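Local coordinates for uncharacterized protein MTH_862 (Methanothermobacter thermautotrophicus, PDB 2R47) that is of unknown function but forms a two-chain assembly of alpha/beta subunits, each built on a mixed beta-sheet flanked by helices, in a methanogenic archaeon, at residues Val18-Val23 and Ala46-Asp51; Lys24-Ile29 and Asn84-Val89; Gly30-Pro35 and Leu88-Gly93; Gly122-Asp127 and Val143-Ile148. All blocks are in the same frame, centred on the assembly; numbering follows the deposited sequence.

Contact 1: residues Val18-Val23 and Ala46-Asp51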
loop_
_atom_site.group_PDB
_atom_site.type_symbol
_atom_site.label_atom_id
_atom_site.label_comp_id
_atom_site.label_asym_id
_atom_site.label_seq_id
_atom_site.Cartn_x
_atom_site.Cartn_y
_atom_site.Cartn_z
ATOM N N VAL A 18 -8.749 11.349 6.306
ATOM C CA VAL A 18 -10.145 10.958 6.625
ATOM C C VAL A 18 -10.175 9.682 7.463
ATOM O O VAL A 18 -11.078 9.488 8.268
ATOM C CB VAL A 18 -11.061 10.842 5.389
ATOM C CG1 VAL A 18 -11.113 12.185 4.643
ATOM C CG2 VAL A 18 -10.610 9.695 4.451
ATOM N N PHE A 19 -9.183 8.811 7.284
ATOM C CA PHE A 19 -9.069 7.627 8.143
ATOM C C PHE A 19 -8.708 8.069 9.568
ATOM O O PHE A 19 -9.361 7.645 10.558
ATOM C CB PHE A 19 -8.029 6.608 7.590
ATOM C CG PHE A 19 -7.948 5.333 8.430
ATOM C CD1 PHE A 19 -8.995 4.408 8.411
ATOM C CD2 PHE A 19 -6.876 5.134 9.296
ATOM C CE1 PHE A 19 -8.950 3.249 9.235
ATOM C CE2 PHE A 19 -6.838 4.001 10.121
ATOM C CZ PHE A 19 -7.840 3.052 10.045
ATOM N N ARG A 20 -7.699 8.927 9.700
ATOM C CA ARG A 20 -7.329 9.418 11.029
ATOM C C ARG A 20 -8.518 10.019 11.759
ATOM O O ARG A 20 -8.673 9.792 12.941
ATOM C CB ARG A 20 -6.268 10.508 10.929
ATOM C CG ARG A 20 -4.918 9.963 10.554
ATOM C CD ARG A 20 -3.782 10.979 10.893
ATOM N NE ARG A 20 -2.647 10.655 10.033
ATOM C CZ ARG A 20 -2.410 11.200 8.845
ATOM N NH1 ARG A 20 -3.176 12.187 8.383
ATOM N NH2 ARG A 20 -1.355 10.777 8.125
ATOM N N GLU A 21 -9.344 10.766 11.029
ATOM C CA GLU A 21 -10.555 11.379 11.582
ATOM C C GLU A 21 -11.558 10.318 12.003
ATOM O O GLU A 21 -12.138 10.417 13.104
ATOM C CB GLU A 21 -11.195 12.264 10.515
ATOM C CG GLU A 21 -10.423 13.520 10.247
ATOM C CD GLU A 21 -10.990 14.303 9.071
ATOM O OE1 GLU A 21 -11.926 13.838 8.367
ATOM O OE2 GLU A 21 -10.476 15.409 8.844
ATOM N N ALA A 22 -11.769 9.321 11.134
ATOM C CA ALA A 22 -12.714 8.233 11.394
ATOM C C ALA A 22 -12.352 7.464 12.685
ATOM O O ALA A 22 -13.233 7.098 13.431
ATOM C CB ALA A 22 -12.824 7.286 10.175
ATOM N N VAL A 23 -11.066 7.241 12.959
ATOM C CA VAL A 23 -10.648 6.463 14.142
ATOM C C VAL A 23 -10.079 7.303 15.304
ATOM O O VAL A 23 -9.378 6.782 16.178
ATOM C CB VAL A 23 -9.634 5.349 13.756
ATOM C CG1 VAL A 23 -10.312 4.399 12.743
ATOM C CG2 VAL A 23 -8.349 5.953 13.174
ATOM N N ALA A 46 -2.234 1.783 9.114
ATOM C CA ALA A 46 -1.602 1.656 10.450
ATOM C C ALA A 46 -0.514 2.690 10.683
ATOM O O ALA A 46 -0.452 3.320 11.763
ATOM C CB ALA A 46 -1.033 0.234 10.651
ATOM N N TYR A 47 0.339 2.902 9.687
ATOM C CA TYR A 47 1.320 3.969 9.728
ATOM C C TYR A 47 0.681 5.327 10.012
ATOM O O TYR A 47 1.206 6.095 10.803
ATOM C CB TYR A 47 2.152 4.079 8.421
ATOM C CG TYR A 47 3.352 5.020 8.628
ATOM C CD1 TYR A 47 4.422 4.631 9.446
ATOM C CD2 TYR A 47 3.384 6.299 8.041
ATOM C CE1 TYR A 47 5.522 5.473 9.663
ATOM C CE2 TYR A 47 4.505 7.167 8.246
ATOM C CZ TYR A 47 5.545 6.736 9.078
ATOM O OH TYR A 47 6.661 7.561 9.341
ATOM N N ALA A 48 -0.429 5.631 9.367
ATOM C CA ALA A 48 -1.108 6.912 9.557
ATOM C C ALA A 48 -1.624 7.077 10.980
ATOM O O ALA A 48 -1.851 8.200 11.437
ATOM C CB ALA A 48 -2.279 7.030 8.535
ATOM N N VAL A 49 -1.903 5.951 11.647
ATOM C CA VAL A 49 -2.366 5.988 13.037
ATOM C C VAL A 49 -1.436 5.190 13.946
ATOM O O VAL A 49 -1.893 4.497 14.855
ATOM C CB VAL A 49 -3.840 5.533 13.192
ATOM C CG1 VAL A 49 -4.763 6.503 12.438
ATOM C CG2 VAL A 49 -4.056 4.055 12.703
ATOM N N ARG A 50 -0.124 5.384 13.764
ATOM C CA ARG A 50 0.874 4.554 14.443
ATOM C C ARG A 50 0.918 4.809 15.948
ATOM O O ARG A 50 1.576 4.071 16.691
ATOM C CB ARG A 50 2.254 4.791 13.830
ATOM C CG ARG A 50 2.646 6.273 13.723
ATOM C CD ARG A 50 4.028 6.382 13.081
ATOM N NE ARG A 50 4.511 7.757 12.899
ATOM C CZ ARG A 50 4.057 8.603 11.961
ATOM N NH1 ARG A 50 3.082 8.222 11.138
ATOM N NH2 ARG A 50 4.567 9.839 11.833
ATOM N N ASP A 51 0.227 5.860 16.390
ATOM C CA ASP A 51 0.042 6.123 17.825
ATOM C C ASP A 51 -0.835 5.078 18.531
ATOM O O ASP A 51 -0.849 4.956 19.792
ATOM C CB ASP A 51 -0.521 7.549 18.048
ATOM C CG ASP A 51 -1.810 7.840 17.251
ATOM O OD1 ASP A 51 -1.814 7.831 16.009
ATOM O OD2 ASP A 51 -2.833 8.143 17.897
#
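Val-49 lies against the ring of Phe-19, its CG2 methyl meeting CE2 at 3.8 Å from the edge, near the ring plane, the two side chains crossing at about a right angle. In this alpha/beta fold helices 11-22 and 40-48, with the residues that follow them, meet here over one face of the central sheet: Phe-19 packs on strands 118-125 and 142-154, Ala-46 and Val-49 on strand 28-33. Phe-19 owes its reach to CG standing anti to the backbone N (chi1 -177°), which carries the ring towards Val-49 and the sheet, where it also touches Leu-123 and Ile-144 and meets Phe-45 edge-to-face. The other branch of Val-49, CG1, takes Val-23 CG2 at 3.7 Å; that same Val-23 methyl sits over one face of the Phe-19 ring, towards its rim. Along the outer side Arg-20 runs extended past Val-49 in the opposite sense, its CG 3.9 Å from Val-49 CG1. The extended chain brings NE to the backbone of Ala-48, whose O lies at the guanidinium edge, close to its plane. The bond from Arg-20 NE to Ala-48 O is 2.9 Å long but bent, with 143° at the hydrogen.

Contact 2: residues Lys24-Ile29 and Asn84-Val89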
loop_
_atom_site.group_PDB
_atom_site.type_symbol
_atom_site.label_atom_id
_atom_site.label_comp_id
_atom_site.label_asym_id
_atom_site.label_seq_id
_atom_site.Cartn_x
_atom_site.Cartn_y
_atom_site.Cartn_z
ATOM N N LYS A 24 -10.425 8.575 15.346
ATOM C CA LYS A 24 -9.793 9.483 16.295
ATOM C C LYS A 24 -9.907 9.049 17.740
ATOM O O LYS A 24 -8.999 9.291 18.513
ATOM C CB LYS A 24 -10.361 10.893 16.155
ATOM C CG LYS A 24 -11.865 11.017 16.241
ATOM C CD LYS A 24 -12.298 12.471 15.856
ATOM C CE LYS A 24 -13.638 12.884 16.490
ATOM N NZ LYS A 24 -14.297 14.103 15.804
ATOM N N ASP A 25 -11.029 8.437 18.104
ATOM C CA ASP A 25 -11.282 8.069 19.500
ATOM C C ASP A 25 -10.898 6.637 19.839
ATOM O O ASP A 25 -11.088 6.202 20.983
ATOM C CB ASP A 25 -12.764 8.304 19.846
ATOM C CG ASP A 25 -13.130 9.796 19.861
ATOM O OD1 ASP A 25 -12.301 10.608 20.324
ATOM O OD2 ASP A 25 -14.236 10.145 19.398
ATOM N N ALA A 26 -10.339 5.914 18.869
ATOM C CA ALA A 26 -10.003 4.492 19.041
ATOM C C ALA A 26 -8.677 4.301 19.738
ATOM O O ALA A 26 -7.764 5.099 19.567
ATOM C CB ALA A 26 -9.943 3.770 17.664
ATOM N N GLU A 27 -8.543 3.193 20.465
ATOM C CA GLU A 27 -7.285 2.810 21.091
ATOM C C GLU A 27 -6.583 1.709 20.265
ATOM O O GLU A 27 -5.365 1.662 20.204
ATOM C CB GLU A 27 -7.536 2.220 22.496
ATOM C CG GLU A 27 -8.060 3.171 23.551
ATOM C CD GLU A 27 -8.216 2.525 24.967
ATOM O OE1 GLU A 27 -8.204 1.255 25.153
ATOM O OE2 GLU A 27 -8.358 3.329 25.915
ATOM N N ARG A 28 -7.382 0.765 19.737
ATOM C CA ARG A 28 -6.849 -0.454 19.153
ATOM C C ARG A 28 -7.616 -0.692 17.866
ATOM O O ARG A 28 -8.846 -0.796 17.888
ATOM C CB ARG A 28 -7.019 -1.637 20.125
ATOM C CG ARG A 28 -6.398 -2.955 19.657
ATOM C CD ARG A 28 -6.242 -4.023 20.770
ATOM N NE ARG A 28 -6.072 -5.376 20.216
ATOM C CZ ARG A 28 -4.895 -5.937 19.989
ATOM N NH1 ARG A 28 -3.771 -5.280 20.286
ATOM N NH2 ARG A 28 -4.822 -7.158 19.525
ATOM N N ILE A 29 -6.870 -0.766 16.765
ATOM C CA ILE A 29 -7.464 -1.009 15.454
ATOM C C ILE A 29 -6.980 -2.342 14.903
ATOM O O ILE A 29 -5.808 -2.688 15.027
ATOM C CB ILE A 29 -7.121 0.121 14.471
ATOM C CG1 ILE A 29 -7.624 1.464 15.014
ATOM C CG2 ILE A 29 -7.765 -0.147 13.068
ATOM C CD1 ILE A 29 -7.189 2.656 14.185
ATOM N N ASN A 84 -8.874 -8.268 21.026
ATOM C CA ASN A 84 -9.926 -7.629 20.279
ATOM C C ASN A 84 -9.668 -6.122 20.157
ATOM O O ASN A 84 -8.737 -5.558 20.791
ATOM C CB ASN A 84 -11.331 -8.038 20.768
ATOM C CG ASN A 84 -11.633 -7.549 22.107
ATOM O OD1 ASN A 84 -12.657 -7.930 22.690
ATOM N ND2 ASN A 84 -10.769 -6.723 22.641
ATOM N N VAL A 85 -10.456 -5.485 19.307
ATOM C CA VAL A 85 -10.156 -4.122 18.912
ATOM C C VAL A 85 -11.374 -3.280 19.082
ATOM O O VAL A 85 -12.491 -3.809 19.112
ATOM C CB VAL A 85 -9.678 -4.080 17.420
ATOM C CG1 VAL A 85 -8.428 -4.949 17.244
ATOM C CG2 VAL A 85 -10.778 -4.634 16.487
ATOM N N ASP A 86 -11.204 -1.971 19.210
ATOM C CA ASP A 86 -12.386 -1.121 19.278
ATOM C C ASP A 86 -12.786 -0.543 17.911
ATOM O O ASP A 86 -13.859 0.013 17.766
ATOM C CB ASP A 86 -12.287 -0.074 20.403
ATOM C CG ASP A 86 -11.057 0.787 20.282
ATOM O OD1 ASP A 86 -10.905 1.392 19.220
ATOM O OD2 ASP A 86 -10.246 0.863 21.232
ATOM N N VAL A 87 -11.925 -0.707 16.902
ATOM C CA VAL A 87 -12.369 -0.497 15.496
ATOM C C VAL A 87 -11.848 -1.671 14.682
ATOM O O VAL A 87 -10.635 -1.971 14.707
ATOM C CB VAL A 87 -11.799 0.802 14.830
ATOM C CG1 VAL A 87 -12.285 0.919 13.344
ATOM C CG2 VAL A 87 -12.252 2.052 15.599
ATOM N N LEU A 88 -12.743 -2.332 13.962
ATOM C CA LEU A 88 -12.328 -3.396 13.085
ATOM C C LEU A 88 -12.490 -2.885 11.662
ATOM O O LEU A 88 -13.581 -2.527 11.266
ATOM C CB LEU A 88 -13.156 -4.661 13.314
ATOM C CG LEU A 88 -12.833 -5.859 12.401
ATOM C CD1 LEU A 88 -11.353 -6.299 12.366
ATOM C CD2 LEU A 88 -13.780 -7.042 12.768
ATOM N N VAL A 89 -11.394 -2.882 10.892
ATOM C CA VAL A 89 -11.414 -2.376 9.539
ATOM C C VAL A 89 -11.321 -3.583 8.590
ATOM O O VAL A 89 -10.284 -4.294 8.527
ATOM C CB VAL A 89 -10.222 -1.354 9.275
ATOM C CG1 VAL A 89 -10.296 -0.817 7.807
ATOM C CG2 VAL A 89 -10.187 -0.222 10.367
#
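Arg-28 meets the chain of Asn-84 to Asp-86 with both its backbone and its side chain. Its carbonyl oxygen is shared by two amides, Asp-86 N at 2.9 Å and Val-87 N at 3.2 Å, the latter approaching almost in line with the C=O bond. In the conformer described, a chi1 of -176° turns the extended Arg-28 chain away from its own N-H and across Val-85, whose CG1 lies 3.7 Å from Arg-28 CG, and brings NE to the carbonyl of Asn-84 in a weak, bent bond. The guanidinium is held further by NH2, which donates to Gly-83 O. Asp-86, also modelled in two conformers, returns the grip in the one described here: its carboxylate reaches back to the opposite backbone, where OD2 accepts Glu-27 N at 3.0 Å through its syn lone pair and Arg-28 N at 3.2 Å from above the carboxylate plane. Ile-29 is bridged with Val-87 in parallel register. Its side chain shares a sheet face with Val-87, and its CG2 packs on Val-89 CG2 at 3.6 Å, while Val-23 and Val-49, which follow helices 11-22 and 40-48, pack on it. Asp-86 and Glu-27 bring like charges near each other, OD2 and OE1 being 4.4 Å apart; the two backbone N-H groups at OD2 probably offset this repulsion and favour an ionised Asp-86.

Contact 3: residues Gly30-Pro35 and Leu88-Gly93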
loop_
_atom_site.group_PDB
_atom_site.type_symbol
_atom_site.label_atom_id
_atom_site.label_comp_id
_atom_site.label_asym_id
_atom_site.label_seq_id
_atom_site.Cartn_x
_atom_site.Cartn_y
_atom_site.Cartn_z
ATOM N N GLY A 30 -7.895 -3.079 14.295
ATOM C CA GLY A 30 -7.601 -4.366 13.668
ATOM C C GLY A 30 -7.891 -4.170 12.201
ATOM O O GLY A 30 -8.915 -3.600 11.872
ATOM N N PHE A 31 -6.971 -4.586 11.338
ATOM C CA PHE A 31 -7.211 -4.547 9.867
ATOM C C PHE A 31 -7.281 -5.991 9.420
ATOM O O PHE A 31 -6.331 -6.704 9.675
ATOM C CB PHE A 31 -6.025 -3.866 9.158
ATOM C CG PHE A 31 -5.846 -2.402 9.535
ATOM C CD1 PHE A 31 -6.421 -1.401 8.771
ATOM C CD2 PHE A 31 -5.038 -2.043 10.632
ATOM C CE1 PHE A 31 -6.230 -0.047 9.084
ATOM C CE2 PHE A 31 -4.845 -0.675 10.967
ATOM C CZ PHE A 31 -5.450 0.310 10.188
ATOM N N ALA A 32 -8.383 -6.394 8.772
ATOM C CA ALA A 32 -8.547 -7.783 8.309
ATOM C C ALA A 32 -8.550 -7.774 6.795
ATOM O O ALA A 32 -9.324 -7.051 6.165
ATOM C CB ALA A 32 -9.849 -8.365 8.837
ATOM N N GLY A 33 -7.687 -8.574 6.201
ATOM C CA GLY A 33 -7.696 -8.633 4.740
ATOM C C GLY A 33 -6.929 -9.815 4.185
ATOM O O GLY A 33 -6.283 -10.578 4.915
ATOM N N VAL A 34 -6.974 -9.928 2.870
ATOM C CA VAL A 34 -6.256 -11.000 2.189
ATOM C C VAL A 34 -4.742 -10.737 2.169
ATOM O O VAL A 34 -4.285 -9.721 1.650
ATOM C CB VAL A 34 -6.762 -11.102 0.771
ATOM C CG1 VAL A 34 -6.032 -12.248 0.052
ATOM C CG2 VAL A 34 -8.257 -11.350 0.805
ATOM N N PRO A 35 -3.949 -11.671 2.723
ATOM C CA PRO A 35 -2.496 -11.544 2.667
ATOM C C PRO A 35 -1.996 -11.251 1.232
ATOM O O PRO A 35 -2.463 -11.855 0.266
ATOM C CB PRO A 35 -2.042 -12.949 3.102
ATOM C CG PRO A 35 -3.117 -13.365 4.090
ATOM C CD PRO A 35 -4.368 -12.908 3.412
ATOM N N LEU A 88 -12.743 -2.332 13.962
ATOM C CA LEU A 88 -12.328 -3.396 13.085
ATOM C C LEU A 88 -12.490 -2.885 11.662
ATOM O O LEU A 88 -13.581 -2.527 11.266
ATOM C CB LEU A 88 -13.156 -4.661 13.314
ATOM C CG LEU A 88 -12.833 -5.859 12.401
ATOM C CD1 LEU A 88 -11.353 -6.299 12.366
ATOM C CD2 LEU A 88 -13.780 -7.042 12.768
ATOM N N VAL A 89 -11.394 -2.882 10.892
ATOM C CA VAL A 89 -11.414 -2.376 9.539
ATOM C C VAL A 89 -11.321 -3.583 8.590
ATOM O O VAL A 89 -10.284 -4.294 8.527
ATOM C CB VAL A 89 -10.222 -1.354 9.275
ATOM C CG1 VAL A 89 -10.296 -0.817 7.807
ATOM C CG2 VAL A 89 -10.187 -0.222 10.367
ATOM N N LEU A 90 -12.394 -3.823 7.851
ATOM C CA LEU A 90 -12.381 -4.866 6.816
ATOM C C LEU A 90 -11.804 -4.249 5.539
ATOM O O LEU A 90 -12.246 -3.162 5.107
ATOM C CB LEU A 90 -13.808 -5.362 6.531
ATOM C CG LEU A 90 -14.559 -5.881 7.779
ATOM C CD1 LEU A 90 -16.015 -6.408 7.319
ATOM C CD2 LEU A 90 -13.726 -6.923 8.530
ATOM N N LEU A 91 -10.868 -4.962 4.921
ATOM C CA LEU A 91 -10.247 -4.535 3.666
ATOM C C LEU A 91 -10.973 -5.144 2.485
ATOM O O LEU A 91 -11.541 -6.261 2.587
ATOM C CB LEU A 91 -8.723 -4.852 3.694
ATOM C CG LEU A 91 -8.057 -4.123 4.890
ATOM C CD1 LEU A 91 -6.578 -4.569 5.012
ATOM C CD2 LEU A 91 -8.088 -2.593 4.767
ATOM N N GLY A 92 -11.009 -4.401 1.363
ATOM C CA GLY A 92 -11.826 -4.799 0.235
ATOM C C GLY A 92 -11.625 -6.206 -0.335
ATOM O O GLY A 92 -12.586 -6.821 -0.830
ATOM N N GLY A 93 -10.393 -6.696 -0.298
ATOM C CA GLY A 93 -10.060 -8.032 -0.794
ATOM C C GLY A 93 -10.902 -9.113 -0.153
ATOM O O GLY A 93 -11.149 -10.151 -0.780
#
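Gly-30 O receives the amide of Val-89 at 2.8 Å, in a nearly straight bond with 170° at the hydrogen. Val-89 O then accepts Ala-32 N at 2.8 Å, and Ala-32 O takes Leu-91 N at 2.9 Å, so the bonds alternate between strand segments 30-33 and 88-91, parallel with 22° between their directions. Phe-31 and Val-89 form a bridged pair on one face, side by side and pointing the same way. The ring carbon CD1 of Phe-31 rests 3.8 Å from Val-89 CB, and Leu-91 CD2 lies at the ring's edge. Leu-91 swings CG anti to its carbonyl carbon (chi1 -59°), which lays CG 3.4 Å from Ala-32 O and points CD1 at Phe-31 CB. Replacing Leu-91 by an alanine would probably open a gap beside Phe-31 and Ala-42, letting the ring shift. On the other face Ala-32 CB meets Leu-90 CD2 at 4.1 Å, beneath helix 103-113. Gly-33 CA lies close to Leu-91 CB, at 4.1 Å. Past the strand ends, Val-34 CG2 touches Gly-93 O at 3.5 Å, and the oxidised cysteine at position 38, a cysteinesulfonic acid, accepts Val-34 N and, weakly, Gly-93 N. Parallel central strands in a mixed sheet, with helix 40-48 on one face and helix 103-113 on the other, are the arrangement of a three-layer alpha/beta sandwich.

Contact 4: residues Gly122-Asp127 and Val143-Ile148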
loop_
_atom_site.group_PDB
_atom_site.type_symbol
_atom_site.label_atom_id
_atom_site.label_comp_id
_atom_site.label_asym_id
_atom_site.label_seq_id
_atom_site.Cartn_x
_atom_site.Cartn_y
_atom_site.Cartn_z
ATOM N N GLY A 122 -15.052 -0.294 6.778
ATOM C CA GLY A 122 -14.448 -0.835 5.585
ATOM C C GLY A 122 -13.561 0.162 4.878
ATOM O O GLY A 122 -13.882 1.361 4.753
ATOM N N LEU A 123 -12.463 -0.328 4.349
ATOM C CA LEU A 123 -11.582 0.523 3.587
ATOM C C LEU A 123 -11.389 -0.245 2.293
ATOM O O LEU A 123 -10.923 -1.379 2.312
ATOM C CB LEU A 123 -10.266 0.616 4.349
ATOM C CG LEU A 123 -9.300 1.761 4.234
ATOM C CD1 LEU A 123 -9.990 3.054 4.655
ATOM C CD2 LEU A 123 -8.117 1.443 5.215
ATOM N N CYS A 124 -11.819 0.313 1.161
ATOM C CA CYS A 124 -11.699 -0.447 -0.079
ATOM C C CYS A 124 -11.419 0.480 -1.276
ATOM O O CYS A 124 -11.367 1.701 -1.134
ATOM C CB CYS A 124 -12.984 -1.281 -0.326
ATOM S SG CYS A 124 -14.489 -0.292 -0.521
ATOM N N TYR A 125 -11.211 -0.136 -2.441
ATOM C CA TYR A 125 -10.991 0.584 -3.661
ATOM C C TYR A 125 -12.073 0.175 -4.648
ATOM O O TYR A 125 -12.554 -0.963 -4.609
ATOM C CB TYR A 125 -9.603 0.314 -4.236
ATOM C CG TYR A 125 -8.512 0.874 -3.349
ATOM C CD1 TYR A 125 -7.943 2.138 -3.591
ATOM C CD2 TYR A 125 -8.109 0.167 -2.212
ATOM C CE1 TYR A 125 -6.945 2.643 -2.736
ATOM C CE2 TYR A 125 -7.153 0.686 -1.334
ATOM C CZ TYR A 125 -6.576 1.920 -1.593
ATOM O OH TYR A 125 -5.626 2.356 -0.680
ATOM N N MET A 126 -12.399 1.096 -5.552
ATOM C CA MET A 126 -13.305 0.843 -6.673
ATOM C C MET A 126 -14.663 0.332 -6.202
ATOM O O MET A 126 -15.283 -0.500 -6.888
ATOM C CB MET A 126 -12.664 -0.141 -7.688
ATOM C CG MET A 126 -11.244 0.272 -8.111
ATOM S SD MET A 126 -11.059 1.959 -8.703
ATOM C CE MET A 126 -11.814 1.787 -10.334
ATOM N N ASP A 127 -15.101 0.789 -5.017
ATOM C CA ASP A 127 -16.450 0.511 -4.486
ATOM C C ASP A 127 -16.685 -0.979 -4.214
ATOM O O ASP A 127 -17.804 -1.481 -4.370
ATOM C CB ASP A 127 -17.512 1.051 -5.435
ATOM C CG ASP A 127 -18.731 1.606 -4.718
ATOM O OD1 ASP A 127 -18.724 1.763 -3.459
ATOM O OD2 ASP A 127 -19.709 1.895 -5.454
ATOM N N VAL A 143 -17.436 3.664 5.871
ATOM C CA VAL A 143 -16.662 3.031 4.810
ATOM C C VAL A 143 -15.871 4.155 4.149
ATOM O O VAL A 143 -16.413 5.224 3.920
ATOM C CB VAL A 143 -17.571 2.284 3.733
ATOM C CG1 VAL A 143 -16.745 1.948 2.446
ATOM C CG2 VAL A 143 -18.144 0.987 4.355
ATOM N N ILE A 144 -14.603 3.921 3.851
ATOM C CA ILE A 144 -13.834 4.854 3.076
ATOM C C ILE A 144 -13.471 4.124 1.788
ATOM O O ILE A 144 -12.891 3.047 1.840
ATOM C CB ILE A 144 -12.543 5.253 3.836
ATOM C CG1 ILE A 144 -12.927 6.044 5.102
ATOM C CG2 ILE A 144 -11.666 6.137 2.917
ATOM C CD1 ILE A 144 -11.832 6.102 6.159
ATOM N N ASN A 145 -13.923 4.662 0.660
ATOM C CA ASN A 145 -13.727 4.046 -0.644
ATOM C C ASN A 145 -12.882 4.955 -1.523
ATOM O O ASN A 145 -13.171 6.145 -1.603
ATOM C CB ASN A 145 -15.077 3.796 -1.321
ATOM C CG ASN A 145 -14.906 3.262 -2.741
ATOM O OD1 ASN A 145 -14.134 2.342 -2.975
ATOM N ND2 ASN A 145 -15.602 3.867 -3.693
ATOM N N ALA A 146 -11.859 4.435 -2.190
ATOM C CA ALA A 146 -11.099 5.301 -3.113
ATOM C C ALA A 146 -11.103 4.748 -4.533
ATOM O O ALA A 146 -11.111 3.513 -4.710
ATOM C CB ALA A 146 -9.645 5.412 -2.645
ATOM N N ASP A 147 -10.995 5.626 -5.544
ATOM C CA ASP A 147 -10.853 5.146 -6.893
ATOM C C ASP A 147 -9.478 5.525 -7.371
ATOM O O ASP A 147 -8.972 6.581 -7.020
ATOM C CB ASP A 147 -11.889 5.772 -7.846
ATOM C CG ASP A 147 -13.317 5.376 -7.496
ATOM O OD1 ASP A 147 -13.546 4.340 -6.868
ATOM O OD2 ASP A 147 -14.224 6.139 -7.815
ATOM N N ILE A 148 -8.901 4.667 -8.200
ATOM C CA ILE A 148 -7.539 4.848 -8.692
ATOM C C ILE A 148 -7.576 4.890 -10.214
ATOM O O ILE A 148 -8.226 4.053 -10.840
ATOM C CB ILE A 148 -6.652 3.608 -8.329
ATOM C CG1 ILE A 148 -6.617 3.343 -6.826
ATOM C CG2 ILE A 148 -5.209 3.713 -8.948
ATOM C CD1 ILE A 148 -6.257 4.518 -5.968
#
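Leu-123 and Ile-144 lie side by side and point the same way, the methyl CD1 of the leucine pressed against Ile-144 CB at a tight 3.5 Å. Two residues on, Tyr-125 CD1 lies beside Ala-146 CB at 3.8 Å, and the tyrosine side chain crosses Ile-148 obliquely, CD1 meeting Ile-148 CG1 at 3.7 Å. Phe-45 and Phe-41 also touch that ring. These pairs share one face of two parallel strand segments, 122-125 and 143-148, running 12° apart and joined by four backbone bonds, donated in turn by Ile-144 N, Cys-124 N, Ala-146 N and Met-126 N. Strand 142-154 is the outermost strand of its own chain, but it pairs antiparallel with a strand of the second subunit, making one sheet continuous across the dimer. On the opposite face, a chi1 of 175° brings the amide of Asn-145 under the turn after strand 122-125. There OD1 accepts Asp-127 N at 2.7 Å, with the donor tilted 31° from the carbonyl plane. A leucine in place of Asn-145 would probably leave Asp-127 N without this acceptor and free the turn to shift. Met-126 folds back through bent torsions until SD takes a weak bond from Ile-148 N at 3.5 Å; its side chain also lies about 3 Å (nearest atoms) from a sulfate ion that probably came from the crystallisation liquor.

How the contacts relate
Contacts 1, 3 and 4 are buried, contact 2 only partly so. Contacts 2 and 3 are successive lengths of one strand pair, 28-33 with 88-91, sharing Leu-88 and Val-89; Val-87 O and Gly-30 N probably bond where they join. In contact 2 the Asp-86 carboxylate and a doubly used Arg-28 carbonyl take backbone N-H groups, with one weak guanidinium bond, whereas contact 3, near the chain's centre, is regular backbone pairing with apolar side chains. Contact 4 continues the sheet through Leu-90 O and Leu-123 N and carries it to the second subunit. Contact 1 lies in the helical layer on one face: Phe-19 touches Phe-31, Val-89 and Leu-123, joining all three strand contacts. Its interior is apolar, with one arginine at the surface.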